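Local coordinates for enoyl-CoA hydratase/isomerase family protein (Mycobacterium tuberculosis, PDB 4FN7), which probably hydrates the double bond of unsaturated acyl-CoA thioesters, as a member of the crotonase superfamily linked to lipid metabolism, at residues A[97-102]-A[183-188]. Numbering follows the deposited sequence.
Sequences VMACTG and VVVSRA
Ala188 is the residue to start from: its CB sits between Val97 CG1 and Ala99 CB, 3.8 Å from each. This is the tight part of the contact, where the first turn of helix 184-195 lies on one face of strand 96-100, an inner strand of the mixed six-stranded sheet of this crotonase-family domain. The short axes run nearly antiparallel, at 172° and 7.7 Å apart, an approach consistent with the small alanines, Ala99 and Ala188, that face each other. Val97 and Ala99 both point toward the helix, while Met98 between them turns to the other face of the sheet, against Leu112 and Phe58. Val97 carries its CG1 anti to the backbone N (chi1 -177°), and that branch also lies 3.6 Å from Ala188 O; the Val97 side chain also touches Ala192 and Phe195 further along the helix.

One turn back toward the helix start, Val184 lays its CG1 over the strand backbone, 3.6 Å from Cys100 O and 4.0 Å from Ala99 CA. Beyond it, where the strand gives way to loop, the contact thins to a few methyl contacts between partly exposed residues. There Thr101 and Val185 meet at a slant through one methyl each, CG2 to CG2 at 3.6 Å, and Val185 CG2 reaches back to Ala99 CB at 4.2 Å. Thr101 keeps its polar end out of this meeting, as OG1 bonds to Asn54 O. On the flank of the helix, Arg187 is engaged in salt bridges with Glu177 and Glu190.

Strand 96-100 exchanges backbone bonds with strands 48-52 and 117-120, whereas it meets the helix through apolar side chains. The chemistry implies a hydrophobic rather than a directional attachment of helix to sheet.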
# COMPACT_ATOMS: atom_id res chain seq x y z
N VAL A 97 -12.90 -16.16 7.29
CA VAL A 97 -11.62 -16.26 7.97
C VAL A 97 -10.86 -17.46 7.46
O VAL A 97 -11.38 -18.57 7.45
CB VAL A 97 -11.79 -16.37 9.51
CG1 VAL A 97 -10.43 -16.38 10.20
CG2 VAL A 97 -12.63 -15.21 10.02
N MET A 98 -9.62 -17.23 7.04
CA MET A 98 -8.78 -18.30 6.53
C MET A 98 -7.88 -18.83 7.63
O MET A 98 -7.17 -18.07 8.27
CB MET A 98 -7.92 -17.81 5.37
CG MET A 98 -8.70 -17.26 4.20
SD MET A 98 -9.60 -18.57 3.36
CE MET A 98 -10.41 -17.63 2.06
N ALA A 99 -7.91 -20.15 7.82
CA ALA A 99 -6.97 -20.85 8.69
C ALA A 99 -5.89 -21.45 7.81
O ALA A 99 -6.05 -22.54 7.25
CB ALA A 99 -7.68 -21.93 9.47
N CYS A 100 -4.78 -20.72 7.68
CA CYS A 100 -3.67 -21.16 6.86
C CYS A 100 -2.85 -22.18 7.64
O CYS A 100 -2.01 -21.82 8.46
CB CYS A 100 -2.81 -19.95 6.50
SG CYS A 100 -1.64 -20.23 5.18
N THR A 101 -3.12 -23.46 7.39
CA THR A 101 -2.63 -24.55 8.24
C THR A 101 -1.34 -25.16 7.72
O THR A 101 -0.81 -26.12 8.28
CB THR A 101 -3.71 -25.64 8.36
OG1 THR A 101 -4.22 -25.94 7.06
CG2 THR A 101 -4.86 -25.15 9.24
N GLY A 102 -0.84 -24.59 6.63
CA GLY A 102 0.43 -24.97 6.05
C GLY A 102 0.71 -23.97 4.95
O GLY A 102 0.09 -22.92 4.87
N VAL A 183 -2.86 -23.78 17.31
CA VAL A 183 -4.05 -22.96 17.54
C VAL A 183 -4.47 -22.12 16.32
O VAL A 183 -5.34 -21.27 16.44
CB VAL A 183 -3.91 -22.04 18.78
CG1 VAL A 183 -3.74 -22.87 20.04
CG2 VAL A 183 -2.76 -21.06 18.61
N VAL A 184 -3.86 -22.36 15.16
CA VAL A 184 -4.28 -21.64 13.95
C VAL A 184 -5.78 -21.80 13.70
O VAL A 184 -6.49 -20.82 13.51
CB VAL A 184 -3.45 -22.06 12.71
CG1 VAL A 184 -4.10 -21.54 11.41
CG2 VAL A 184 -2.02 -21.56 12.83
N VAL A 185 -6.26 -23.04 13.73
CA VAL A 185 -7.66 -23.29 13.44
C VAL A 185 -8.57 -22.74 14.53
O VAL A 185 -9.56 -22.06 14.24
CB VAL A 185 -7.93 -24.79 13.22
CG1 VAL A 185 -9.43 -25.05 13.11
CG2 VAL A 185 -7.20 -25.26 11.96
N SER A 186 -8.25 -23.01 15.79
CA SER A 186 -9.11 -22.55 16.87
C SER A 186 -9.14 -21.02 16.93
O SER A 186 -10.17 -20.42 17.20
CB SER A 186 -8.71 -23.16 18.22
OG SER A 186 -7.38 -22.82 18.56
N ARG A 187 -8.01 -20.39 16.64
CA ARG A 187 -7.96 -18.93 16.62
C ARG A 187 -8.78 -18.39 15.45
O ARG A 187 -9.50 -17.40 15.59
CB ARG A 187 -6.51 -18.44 16.56
CG ARG A 187 -6.38 -16.95 16.39
CD ARG A 187 -7.06 -16.16 17.51
NE ARG A 187 -7.12 -14.77 17.12
CZ ARG A 187 -8.13 -13.95 17.34
NH1 ARG A 187 -9.20 -14.37 18.01
NH2 ARG A 187 -8.08 -12.70 16.90
N ALA A 188 -8.69 -19.03 14.29
CA ALA A 188 -9.52 -18.66 13.15
C ALA A 188 -11.00 -18.74 13.50
O ALA A 188 -11.78 -17.85 13.15
CB ALA A 188 -9.20 -19.53 11.93